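Local coordinates for protein DNA polymerase beta (Leishmania infantum, PDB 4P4M) that catalyses the addition of deoxynucleotides to DNA and probably serves base excision repair as a type-X family polymerase, at residues D178-C184 and D198-T204; R275-S281 and N311-L315. One frame throughout, in Å; residues are numbered along the deposited sequence. Where two conformers were deposited one is given.

Contact 1 of 2, residues D178-C184 and D198-T204; sequences DFSILIC and DAILSRT. With MG (magnesium ion), chain E; D3T (2',3'-dideoxy-thymidine-5'-triphosphate), chain D.
F179 and R203 meet because both turn CG beside the backbone N, anti to the carbonyl carbon (chi1 -77° and -71°). R203 CG lies over one face of the F179 ring, offset toward the rim, in a CH-pi contact 3.8 Å from the ring centroid. The bend at chi3 beyond it brings NH1 near F179 CE1. The guanidinium stands steeply to the ring, with planes 82° apart. D178 OD2 and R203 NH2 form a long salt bridge at 4.0 Å. A water also bridges them, donating to D178 OD2 and accepting from R203 NH1. The stronger partner of R203 NH2 is P208 O, to which it is hydrogen-bonded.

Strands 179-183 and 198-203 are antiparallel neighbours in the palm sheet of a nucleotidyltransferase fold. Paired backbone bonds join S180 with S202 and L182 with I200. The C184 N to D198 O bond, 2.8 Å, continues the ladder toward the active site. F179, I181, I183, A199 and L201 share one sheet face, where helix 157-175 packs. I183 CD1 reaches A199 CB at 3.6 Å. I200 lies on the other face with L182, S180 and S202; its CD1 meets C184 SG at 3.7 Å. A water is held by S202 OG and I200 O.

D198 ends the pairing at the metal. Its OD2 binds magnesium at 2.2 Å, beside D196 and three phosphate oxygens of the dideoxythymidine triphosphate.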
ATOM      1  N   ASP A 178     -20.272   9.240  -0.953  1.00 22.98           N
ATOM      2  CA  ASP A 178     -19.884   8.553  -2.201  1.00 24.32           C
ATOM      3  C   ASP A 178     -18.614   7.711  -2.046  1.00 22.16           C
ATOM      4  O   ASP A 178     -18.297   6.899  -2.920  1.00 18.64           O
ATOM      5  CB  ASP A 178     -19.653   9.542  -3.358  1.00 20.71           C
ATOM      6  CG  ASP A 178     -20.939  10.126  -3.911  1.00 32.85           C
ATOM      7  OD1 ASP A 178     -22.018   9.555  -3.669  1.00 30.94           O
ATOM      8  OD2 ASP A 178     -20.853  11.162  -4.604  1.00 34.26           O
ATOM      9  N   PHE A 179     -17.872   7.924  -0.958  1.00 21.44           N
ATOM     10  CA  PHE A 179     -16.586   7.255  -0.761  1.00 18.84           C
ATOM     11  C   PHE A 179     -16.566   6.322   0.453  1.00 22.54           C
ATOM     12  O   PHE A 179     -17.366   6.466   1.372  1.00 22.23           O
ATOM     13  CB  PHE A 179     -15.452   8.292  -0.649  1.00 17.16           C
ATOM     14  CG  PHE A 179     -15.035   8.871  -1.975  1.00 19.52           C
ATOM     15  CD1 PHE A 179     -15.649  10.002  -2.481  1.00 22.83           C
ATOM     16  CD2 PHE A 179     -14.028   8.268  -2.721  1.00 22.71           C
ATOM     17  CE1 PHE A 179     -15.267  10.530  -3.706  1.00 21.41           C
ATOM     18  CE2 PHE A 179     -13.637   8.795  -3.942  1.00 22.77           C
ATOM     19  CZ  PHE A 179     -14.257   9.923  -4.434  1.00 22.57           C
ATOM     20  N   SER A 180     -15.654   5.354   0.447  1.00 18.53           N
ATOM     21  CA  SER A 180     -15.464   4.509   1.622  1.00 20.06           C
ATOM     22  C   SER A 180     -13.990   4.156   1.850  1.00 22.97           C
ATOM     23  O   SER A 180     -13.168   4.249   0.931  1.00 16.49           O
ATOM     24  CB  SER A 180     -16.300   3.235   1.496  1.00 27.06           C
ATOM     25  OG  SER A 180     -15.813   2.441   0.437  1.00 31.33           O
ATOM     26  N   ILE A 181     -13.681   3.750   3.082  1.00 19.73           N
ATOM     27  CA  ILE A 181     -12.346   3.285   3.474  1.00 18.42           C
ATOM     28  C   ILE A 181     -12.417   1.847   3.990  1.00 20.82           C
ATOM     29  O   ILE A 181     -13.301   1.510   4.796  1.00 21.30           O
ATOM     30  CB  ILE A 181     -11.743   4.168   4.605  1.00 23.39           C
ATOM     31  CG1 ILE A 181     -11.373   5.557   4.090  1.00 22.76           C
ATOM     32  CG2 ILE A 181     -10.511   3.482   5.217  1.00 26.67           C
ATOM     33  CD1 ILE A 181     -10.052   5.606   3.311  1.00 25.55           C
ATOM     34  N   LEU A 182     -11.488   1.009   3.525  1.00 17.43           N
ATOM     35  CA  LEU A 182     -11.348  -0.381   3.982  1.00 22.75           C
ATOM     36  C   LEU A 182      -9.880  -0.641   4.343  1.00 24.03           C
ATOM     37  O   LEU A 182      -8.982  -0.330   3.556  1.00 20.39           O
ATOM     38  CB  LEU A 182     -11.768  -1.360   2.874  1.00 24.56           C
ATOM     39  CG  LEU A 182     -13.224  -1.342   2.379  1.00 45.60           C
ATOM     40  CD1 LEU A 182     -13.346  -1.783   0.914  1.00 50.34           C
ATOM     41  CD2 LEU A 182     -14.123  -2.194   3.281  1.00 41.02           C
ATOM     42  N   ILE A 183      -9.633  -1.211   5.519  1.00 19.40           N
ATOM     43  CA  ILE A 183      -8.267  -1.529   5.937  1.00 18.97           C
ATOM     44  C   ILE A 183      -7.981  -3.007   5.657  1.00 20.78           C
ATOM     45  O   ILE A 183      -8.713  -3.883   6.127  1.00 21.13           O
ATOM     46  CB  ILE A 183      -8.037  -1.235   7.443  1.00 25.76           C
ATOM     47  CG1 ILE A 183      -8.458   0.204   7.792  1.00 28.87           C
ATOM     48  CG2 ILE A 183      -6.578  -1.496   7.823  1.00 19.12           C
ATOM     49  CD1 ILE A 183      -7.729   1.304   6.988  1.00 23.81           C
ATOM     50  N   CYS A 184      -6.925  -3.276   4.894  1.00 18.75           N
ATOM     51  CA  CYS A 184      -6.566  -4.639   4.498  1.00 18.14           C
ATOM     52  C   CYS A 184      -5.277  -5.095   5.181  1.00 20.66           C
ATOM     53  O   CYS A 184      -5.156  -4.967   6.386  1.00 17.56           O
ATOM     54  CB  CYS A 184      -6.455  -4.743   2.975  1.00 18.30           C
ATOM     55  SG  CYS A 184      -8.039  -4.378   2.144  1.00 23.04           S
ATOM     56  N   ASP A 198      -2.659  -0.565   5.832  1.00 17.08           N
ATOM     57  CA  ASP A 198      -2.935  -0.624   4.393  1.00 20.46           C
ATOM     58  C   ASP A 198      -4.393  -0.301   4.101  1.00 21.69           C
ATOM     59  O   ASP A 198      -5.282  -1.122   4.362  1.00 20.51           O
ATOM     60  CB  ASP A 198      -2.619  -2.017   3.826  1.00 23.09           C
ATOM     61  CG  ASP A 198      -1.164  -2.414   4.028  1.00 24.60           C
ATOM     62  OD1 ASP A 198      -0.264  -1.729   3.496  1.00 25.20           O
ATOM     63  OD2 ASP A 198      -0.924  -3.423   4.722  1.00 20.44           O
ATOM     64  N   ALA A 199      -4.642   0.885   3.552  1.00 16.99           N
ATOM     65  CA  ALA A 199      -6.012   1.327   3.317  1.00 19.22           C
ATOM     66  C   ALA A 199      -6.352   1.392   1.822  1.00 16.95           C
ATOM     67  O   ALA A 199      -5.498   1.734   0.998  1.00 17.78           O
ATOM     68  CB  ALA A 199      -6.246   2.692   3.971  1.00 18.42           C
ATOM     69  N   ILE A 200      -7.597   1.043   1.491  1.00 15.84           N
ATOM     70  CA  ILE A 200      -8.163   1.292   0.161  1.00 16.64           C
ATOM     71  C   ILE A 200      -9.219   2.385   0.256  1.00 15.43           C
ATOM     72  O   ILE A 200     -10.125   2.325   1.097  1.00 18.97           O
ATOM     73  CB  ILE A 200      -8.849   0.026  -0.433  1.00 16.16           C
ATOM     74  CG1 ILE A 200      -7.836  -1.100  -0.627  1.00 18.11           C
ATOM     75  CG2 ILE A 200      -9.566   0.365  -1.771  1.00 15.86           C
ATOM     76  CD1 ILE A 200      -8.494  -2.467  -0.935  1.00 25.94           C
ATOM     77  N   LEU A 201      -9.082   3.393  -0.600  1.00 14.49           N
ATOM     78  CA  LEU A 201     -10.091   4.433  -0.751  1.00 13.16           C
ATOM     79  C   LEU A 201     -10.815   4.189  -2.078  1.00 13.63           C
ATOM     80  O   LEU A 201     -10.174   4.056  -3.115  1.00 15.94           O
ATOM     81  CB  LEU A 201      -9.406   5.804  -0.747  1.00 15.02           C
ATOM     82  CG  LEU A 201     -10.257   7.037  -1.064  1.00 16.84           C
ATOM     83  CD1 LEU A 201     -11.325   7.255   0.017  1.00 17.21           C
ATOM     84  CD2 LEU A 201      -9.368   8.275  -1.228  1.00 18.76           C
ATOM     85  N   SER A 202     -12.144   4.117  -2.057  1.00 15.48           N
ATOM     86  CA  SER A 202     -12.883   3.846  -3.289  1.00 16.11           C
ATOM     87  C   SER A 202     -14.305   4.406  -3.257  1.00 21.85           C
ATOM     88  O   SER A 202     -14.876   4.610  -2.181  1.00 18.90           O
ATOM     89  CB  SER A 202     -12.932   2.336  -3.553  1.00 23.01           C
ATOM     90  OG  SER A 202     -13.675   1.651  -2.545  1.00 18.98           O
ATOM     91  N   ARG A 203     -14.872   4.660  -4.436  1.00 17.83           N
ATOM     92  CA  ARG A 203     -16.273   5.082  -4.527  1.00 16.90           C
ATOM     93  C   ARG A 203     -17.201   3.886  -4.318  1.00 18.43           C
ATOM     94  O   ARG A 203     -16.889   2.765  -4.725  1.00 21.45           O
ATOM     95  CB  ARG A 203     -16.554   5.765  -5.877  1.00 19.35           C
ATOM     96  CG  ARG A 203     -15.907   7.166  -6.001  1.00 20.85           C
ATOM     97  CD  ARG A 203     -16.033   7.726  -7.434  1.00 20.30           C
ATOM     98  NE  ARG A 203     -17.408   8.103  -7.809  1.00 20.25           N
ATOM     99  CZ  ARG A 203     -17.997   9.230  -7.421  1.00 24.13           C
ATOM    100  NH1 ARG A 203     -17.341  10.080  -6.639  1.00 24.29           N
ATOM    101  NH2 ARG A 203     -19.236   9.518  -7.814  1.00 22.56           N
ATOM    102  N   THR A 204     -18.352   4.120  -3.691  1.00 18.67           N
ATOM    103  CA  THR A 204     -19.272   3.032  -3.387  1.00 22.90           C
ATOM    104  C   THR A 204     -20.046   2.584  -4.631  1.00 25.23           C
ATOM    105  O   THR A 204     -20.094   3.293  -5.644  1.00 22.32           O
ATOM    106  CB  THR A 204     -20.308   3.451  -2.336  1.00 26.77           C
ATOM    107  OG1 THR A 204     -21.166   4.448  -2.906  1.00 27.33           O
ATOM    108  CG2 THR A 204     -19.621   4.008  -1.068  1.00 22.81           C
TER
HETATM  109 MG    MG E 402       0.755  -4.178   5.863  1.00 25.33          MG
HETATM  110  PA  D3T D 401       2.715  -5.369   3.537  1.00 23.55           P
HETATM  111  O1A D3T D 401       2.175  -4.154   4.211  1.00 18.46           O
HETATM  112  O2A D3T D 401       4.117  -5.218   3.018  1.00 19.67           O
HETATM  113  O5' D3T D 401       1.897  -5.059   1.980  1.00 27.45           O
HETATM  114  C5' D3T D 401       0.562  -5.061   2.039  1.00 25.03           C
HETATM  115  C4' D3T D 401      -0.071  -5.957   0.902  1.00 20.59           C
HETATM  116  O4' D3T D 401       0.546  -5.683  -0.360  1.00 19.83           O
HETATM  117  C1' D3T D 401       0.653  -6.854  -1.097  1.00 19.83           C
HETATM  118  N1  D3T D 401       2.068  -7.043  -1.540  1.00 20.55           N
HETATM  119  C6  D3T D 401       3.097  -6.773  -0.654  1.00 22.42           C
HETATM  120  C2  D3T D 401       2.351  -7.554  -2.867  1.00 20.17           C
HETATM  121  O2  D3T D 401       1.462  -7.805  -3.645  1.00 21.30           O
HETATM  122  N3  D3T D 401       3.714  -7.742  -3.211  1.00 23.70           N
HETATM  123  C4  D3T D 401       4.645  -7.453  -2.311  1.00 24.68           C
HETATM  124  O4  D3T D 401       5.930  -7.641  -2.672  1.00 21.66           O
HETATM  125  C5  D3T D 401       4.426  -6.954  -0.992  1.00 23.30           C
HETATM  126  C5M D3T D 401       5.570  -6.681  -0.100  1.00 27.94           C
HETATM  127  C2' D3T D 401       0.234  -8.055  -0.217  1.00 24.15           C
HETATM  128  C3' D3T D 401       0.206  -7.454   1.172  1.00 21.97           C
HETATM  129  O3A D3T D 401       2.145  -6.789   3.772  1.00 30.73           O
HETATM  130  PB  D3T D 401       1.357  -7.231   5.263  1.00 22.77           P
HETATM  131  O1B D3T D 401       0.300  -6.181   5.321  1.00 17.64           O
HETATM  132  O2B D3T D 401       0.909  -8.573   4.762  1.00 23.22           O
HETATM  133  O3B D3T D 401       2.256  -7.314   6.505  1.00 30.07           O
HETATM  134  PG  D3T D 401       2.799  -6.186   7.662  1.00 23.74           P
HETATM  135  O1G D3T D 401       2.239  -4.849   7.281  1.00 19.10           O
HETATM  136  O2G D3T D 401       4.311  -6.261   7.511  1.00 25.69           O
HETATM  137  O3G D3T D 401       2.234  -6.700   8.968  1.00 20.20           O
HETATM  138  O   HOH W   1     -18.445  12.393  -5.035  1.00 35.50           O
HETATM  139  O   HOH W   2     -12.669   1.232   0.049  1.00 21.63           O
HETATM  140  O   HOH W   3      -3.224  -3.066   7.438  1.00 20.30           O
HETATM  141  O   HOH W   4      -0.766  -4.149   7.568  1.00 21.30           O

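Contact 2 of 2, residues R275-S281 and N311-L315; sequences RLIETKS and NEYGL. With nucleotides of chain C.
R275 and E312 form a buried salt bridge beside the DNA backbone. R275 NH2 donates to E312 OE2 at 2.8 Å, and NH1 adds a weak bond to the same oxygen. The NH2 bond uses the anti lone pair of OE2, which is tilted 28° out of the guanidinium plane. A water accepts from R275 NH1 and lies within reach of E312 OE2. R275 reaches this place through bends at chi2 and chi3. One face of its guanidinium meets the sugar of DC4 of chain C. This holds for one of two deposited R275 conformers, so the salt bridge may be only partly populated.

Y313 flanks the pair. Its ring is turned 45° from the guanidinium, and E312 CG packs over the ring centre, 3.7 Å above the plane. Y313 OH donates to OP1 of DC4 of chain C at 2.7 Å. I277 CD1 lies near CE1 of Y313, at 4.3 Å.

The contact ties palm strand 270-277 to a small thumb hairpin, whose turn, 311-315, links strands 308-310 and 315-317. An Asx turn shapes it. N311 OD1 accepts from Y313 N at 2.8 Å and from G314 N at 3.1 Å. N311 ND2 donates to OP1 of DA3 of chain C at 2.9 Å. The turn thus presents two donors to successive phosphates.

Farther out, S281 OG donates to Y313 O at 2.7 Å and ties the turn to the 3-10 segment 279-281. R353 also bonds to Y313 O. T284 OG1, in helix 282-290, lies within hydrogen-bonding reach of S281 O and E312 O, which probably share its one proton.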
ATOM      1  N   ARG A 275      -4.336   3.532  -1.013  1.00 14.79           N
ATOM      2  CA  ARG A 275      -4.442   3.313  -2.462  0.50 14.09           C
ATOM      3  C   ARG A 275      -5.851   3.676  -2.929  1.00 17.59           C
ATOM      4  O   ARG A 275      -6.845   3.232  -2.351  1.00 18.37           O
ATOM      5  CB  ARG A 275      -4.113   1.858  -2.871  0.50 17.64           C
ATOM      6  CG  ARG A 275      -2.613   1.461  -2.906  0.50 23.68           C
ATOM      7  CD  ARG A 275      -1.844   1.972  -4.150  0.50 11.91           C
ATOM      8  NE  ARG A 275      -2.454   1.580  -5.426  0.50 29.77           N
ATOM      9  CZ  ARG A 275      -1.936   0.673  -6.255  0.50 24.46           C
ATOM     10  NH1 ARG A 275      -0.794   0.086  -5.940  0.50 19.62           N
ATOM     11  NH2 ARG A 275      -2.550   0.360  -7.401  0.50 12.35           N
ATOM     12  N   LEU A 276      -5.927   4.498  -3.976  1.00 16.52           N
ATOM     13  CA  LEU A 276      -7.207   4.907  -4.560  1.00 12.90           C
ATOM     14  C   LEU A 276      -7.563   3.942  -5.703  1.00 15.03           C
ATOM     15  O   LEU A 276      -6.763   3.755  -6.623  1.00 14.97           O
ATOM     16  CB  LEU A 276      -7.103   6.346  -5.104  1.00 16.16           C
ATOM     17  CG  LEU A 276      -8.326   6.908  -5.851  1.00 17.66           C
ATOM     18  CD1 LEU A 276      -9.594   6.980  -4.974  1.00 13.52           C
ATOM     19  CD2 LEU A 276      -8.008   8.305  -6.468  1.00 15.62           C
ATOM     20  N   ILE A 277      -8.747   3.332  -5.635  1.00 14.29           N
ATOM     21  CA  ILE A 277      -9.109   2.206  -6.518  1.00 13.25           C
ATOM     22  C   ILE A 277     -10.501   2.425  -7.118  1.00 15.72           C
ATOM     23  O   ILE A 277     -11.409   2.864  -6.409  1.00 15.92           O
ATOM     24  CB  ILE A 277      -9.120   0.863  -5.721  1.00 15.67           C
ATOM     25  CG1 ILE A 277      -7.723   0.522  -5.177  1.00 17.68           C
ATOM     26  CG2 ILE A 277      -9.686  -0.310  -6.578  1.00 13.25           C
ATOM     27  CD1 ILE A 277      -6.659   0.250  -6.256  1.00 20.55           C
ATOM     28  N   GLU A 278     -10.664   2.145  -8.417  1.00 15.35           N
ATOM     29  CA  GLU A 278     -11.968   2.274  -9.085  1.00 16.29           C
ATOM     30  C   GLU A 278     -12.976   1.261  -8.528  1.00 15.88           C
ATOM     31  O   GLU A 278     -12.614   0.132  -8.188  1.00 16.93           O
ATOM     32  CB  GLU A 278     -11.848   2.071 -10.609  1.00 17.17           C
ATOM     33  CG  GLU A 278     -11.003   3.125 -11.369  1.00 16.37           C
ATOM     34  CD  GLU A 278     -11.748   4.436 -11.662  1.00 19.82           C
ATOM     35  OE1 GLU A 278     -12.996   4.477 -11.569  1.00 19.11           O
ATOM     36  OE2 GLU A 278     -11.069   5.432 -12.004  1.00 20.07           O
ATOM     37  N   THR A 279     -14.247   1.646  -8.484  1.00 15.54           N
ATOM     38  CA  THR A 279     -15.290   0.779  -7.918  1.00 17.64           C
ATOM     39  C   THR A 279     -15.278  -0.668  -8.446  1.00 17.67           C
ATOM     40  O   THR A 279     -15.278  -1.629  -7.654  1.00 14.87           O
ATOM     41  CB  THR A 279     -16.701   1.387  -8.102  1.00 20.57           C
ATOM     42  OG1 THR A 279     -16.732   2.691  -7.515  1.00 19.51           O
ATOM     43  CG2 THR A 279     -17.763   0.503  -7.424  1.00 22.57           C
ATOM     44  N   LYS A 280     -15.268  -0.838  -9.768  1.00 15.62           N
ATOM     45  CA  LYS A 280     -15.308  -2.194 -10.343  1.00 16.87           C
ATOM     46  C   LYS A 280     -14.075  -3.031  -9.982  1.00 22.29           C
ATOM     47  O   LYS A 280     -14.091  -4.268 -10.118  1.00 19.77           O
ATOM     48  CB  LYS A 280     -15.467  -2.153 -11.874  1.00 19.43           C
ATOM     49  CG  LYS A 280     -14.225  -1.624 -12.593  1.00 16.09           C
ATOM     50  CD  LYS A 280     -14.337  -1.699 -14.137  1.00 24.10           C
ATOM     51  CE  LYS A 280     -15.309  -0.666 -14.704  1.00 27.51           C
ATOM     52  NZ  LYS A 280     -15.285  -0.637 -16.217  1.00 26.31           N
ATOM     53  N   SER A 281     -13.004  -2.364  -9.549  1.00 17.58           N
ATOM     54  CA  SER A 281     -11.760  -3.051  -9.172  1.00 14.16           C
ATOM     55  C   SER A 281     -11.691  -3.450  -7.696  1.00 17.74           C
ATOM     56  O   SER A 281     -10.726  -4.078  -7.266  1.00 15.83           O
ATOM     57  CB  SER A 281     -10.544  -2.160  -9.502  1.00 17.64           C
ATOM     58  OG  SER A 281     -10.390  -1.996 -10.906  1.00 16.41           O
ATOM     59  N   ASN A 311      -4.394  -8.818 -11.299  1.00 17.46           N
ATOM     60  CA  ASN A 311      -3.776  -7.723 -10.541  1.00 22.02           C
ATOM     61  C   ASN A 311      -4.840  -7.032  -9.678  1.00 18.84           C
ATOM     62  O   ASN A 311      -5.951  -7.552  -9.535  1.00 16.27           O
ATOM     63  CB  ASN A 311      -3.040  -6.734 -11.477  1.00 18.37           C
ATOM     64  CG  ASN A 311      -3.961  -6.114 -12.515  1.00 19.26           C
ATOM     65  OD1 ASN A 311      -5.151  -5.936 -12.265  1.00 17.52           O
ATOM     66  ND2 ASN A 311      -3.413  -5.788 -13.694  1.00 21.30           N
ATOM     67  N   GLU A 312      -4.517  -5.882  -9.085  1.00 16.05           N
ATOM     68  CA  GLU A 312      -5.501  -5.221  -8.220  1.00 18.38           C
ATOM     69  C   GLU A 312      -6.688  -4.666  -8.997  1.00 19.81           C
ATOM     70  O   GLU A 312      -7.762  -4.448  -8.424  1.00 15.52           O
ATOM     71  CB  GLU A 312      -4.868  -4.104  -7.369  1.00 18.06           C
ATOM     72  CG  GLU A 312      -4.145  -3.009  -8.168  1.00 17.83           C
ATOM     73  CD  GLU A 312      -2.645  -3.265  -8.280  1.00 24.99           C
ATOM     74  OE1 GLU A 312      -2.239  -4.382  -8.681  1.00 22.09           O
ATOM     75  OE2 GLU A 312      -1.866  -2.341  -7.952  1.00 23.34           O
ATOM     76  N   TYR A 313      -6.492  -4.444 -10.296  1.00 18.68           N
ATOM     77  CA  TYR A 313      -7.504  -3.789 -11.119  1.00 15.94           C
ATOM     78  C   TYR A 313      -8.536  -4.747 -11.704  1.00 16.45           C
ATOM     79  O   TYR A 313      -9.657  -4.335 -12.030  1.00 19.00           O
ATOM     80  CB  TYR A 313      -6.839  -2.975 -12.230  1.00 17.35           C
ATOM     81  CG  TYR A 313      -5.873  -1.946 -11.694  1.00 17.46           C
ATOM     82  CD1 TYR A 313      -6.320  -0.920 -10.870  1.00 16.62           C
ATOM     83  CD2 TYR A 313      -4.515  -1.999 -12.005  1.00 18.40           C
ATOM     84  CE1 TYR A 313      -5.435   0.028 -10.360  1.00 14.73           C
ATOM     85  CE2 TYR A 313      -3.628  -1.050 -11.503  1.00 20.01           C
ATOM     86  CZ  TYR A 313      -4.101  -0.036 -10.687  1.00 18.57           C
ATOM     87  OH  TYR A 313      -3.248   0.932 -10.181  1.00 18.80           O
ATOM     88  N   GLY A 314      -8.175  -6.023 -11.837  1.00 18.73           N
ATOM     89  CA  GLY A 314      -9.145  -6.981 -12.359  1.00 17.60           C
ATOM     90  C   GLY A 314      -8.585  -8.358 -12.654  1.00 16.68           C
ATOM     91  O   GLY A 314      -7.397  -8.615 -12.436  1.00 15.87           O
ATOM     92  N   LEU A 315      -9.464  -9.245 -13.121  1.00 17.37           N
ATOM     93  CA  LEU A 315      -9.085 -10.568 -13.619  1.00 17.79           C
ATOM     94  C   LEU A 315      -9.331 -10.537 -15.121  1.00 18.63           C
ATOM     95  O   LEU A 315     -10.468 -10.311 -15.549  1.00 19.52           O
ATOM     96  CB  LEU A 315      -9.953 -11.657 -12.955  1.00 16.05           C
ATOM     97  CG  LEU A 315      -9.791 -13.113 -13.425  1.00 22.61           C
ATOM     98  CD1 LEU A 315      -8.381 -13.654 -13.105  1.00 18.99           C
ATOM     99  CD2 LEU A 315     -10.863 -14.017 -12.813  1.00 23.92           C
TER
ATOM    100  P    DA C   3       0.503  -5.195 -13.824  1.00 22.92           P
ATOM    101  OP1  DA C   3      -0.815  -4.864 -14.416  1.00 22.40           O
ATOM    102  OP2  DA C   3       1.720  -5.223 -14.669  1.00 24.00           O
ATOM    103  O5'  DA C   3       0.813  -4.171 -12.644  1.00 22.26           O
ATOM    104  C5'  DA C   3      -0.137  -3.981 -11.597  1.00 22.84           C
ATOM    105  C4'  DA C   3       0.396  -2.930 -10.642  1.00 23.95           C
ATOM    106  O4'  DA C   3       1.512  -3.479  -9.896  1.00 24.87           O
ATOM    107  C3'  DA C   3       0.902  -1.672 -11.343  1.00 25.46           C
ATOM    108  O3'  DA C   3       0.104  -0.606 -10.879  1.00 22.30           O
ATOM    109  C2'  DA C   3       2.339  -1.519 -10.849  1.00 30.77           C
ATOM    110  C1'  DA C   3       2.423  -2.441  -9.634  1.00 31.95           C
ATOM    111  N9   DA C   3       3.769  -2.992  -9.488  1.00 25.84           N
ATOM    112  C8   DA C   3       4.407  -3.822 -10.369  1.00 24.46           C
ATOM    113  N7   DA C   3       5.624  -4.152  -9.997  1.00 24.79           N
ATOM    114  C5   DA C   3       5.800  -3.485  -8.794  1.00 22.35           C
ATOM    115  C6   DA C   3       6.889  -3.417  -7.904  1.00 26.74           C
ATOM    116  N6   DA C   3       8.050  -4.067  -8.107  1.00 25.94           N
ATOM    117  N1   DA C   3       6.738  -2.650  -6.799  1.00 30.36           N
ATOM    118  C2   DA C   3       5.579  -1.999  -6.608  1.00 23.94           C
ATOM    119  N3   DA C   3       4.493  -1.982  -7.381  1.00 21.18           N
ATOM    120  C4   DA C   3       4.665  -2.757  -8.468  1.00 22.03           C
ATOM    121  P    DC C   4       0.259   0.876 -11.491  1.00 22.35           P
ATOM    122  OP1  DC C   4      -1.104   1.424 -11.679  1.00 21.14           O
ATOM    123  OP2  DC C   4       1.207   0.831 -12.629  1.00 21.51           O
ATOM    124  O5'  DC C   4       0.978   1.692 -10.319  1.00 20.19           O
ATOM    125  C5'  DC C   4       0.381   1.778  -9.021  1.00 15.51           C
ATOM    126  C4'  DC C   4       1.107   2.802  -8.166  1.00 19.59           C
ATOM    127  O4'  DC C   4       2.372   2.222  -7.735  1.00 20.45           O
ATOM    128  C3'  DC C   4       1.431   4.131  -8.846  1.00 18.22           C
ATOM    129  O3'  DC C   4       1.183   5.135  -7.857  1.00 19.41           O
ATOM    130  C2'  DC C   4       2.907   3.981  -9.236  1.00 21.97           C
ATOM    131  C1'  DC C   4       3.454   3.008  -8.180  1.00 21.78           C
ATOM    132  N1   DC C   4       4.501   2.046  -8.685  1.00 23.66           N
ATOM    133  C2   DC C   4       5.651   1.855  -7.917  1.00 27.06           C
ATOM    134  O2   DC C   4       5.761   2.492  -6.860  1.00 24.58           O
ATOM    135  N3   DC C   4       6.612   0.994  -8.347  1.00 24.24           N
ATOM    136  C4   DC C   4       6.442   0.333  -9.494  1.00 27.06           C
ATOM    137  N4   DC C   4       7.422  -0.508  -9.868  1.00 25.92           N
ATOM    138  C5   DC C   4       5.273   0.513 -10.304  1.00 23.75           C
ATOM    139  C6   DC C   4       4.329   1.366  -9.866  1.00 24.54           C
TER
HETATM  140  O   HOH W   5       0.465  -2.217  -6.834  1.00 40.14           O

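Strands 193-203 and 270-277 are neighbours in one sheet, so the two contacts share a framework. A probable backbone hydrogen bond from L201 N to R275 O joins them, and T279 OG1 reaches R203 O at 2.8 Å in another probable one. Their centres lie about 11 Å apart. Contact 1 is a regular strand pair, partly buried, with apolar side chains along much of its length and charges at its ends. Contact 2 is smaller, and all its touching residues are buried in the complex with DNA. It is irregular, and side-chain polar bonds hold it. Contact 1 supplies a magnesium ligand beside the incoming nucleotide, whereas contact 2 meets the sugars and phosphates of chain C.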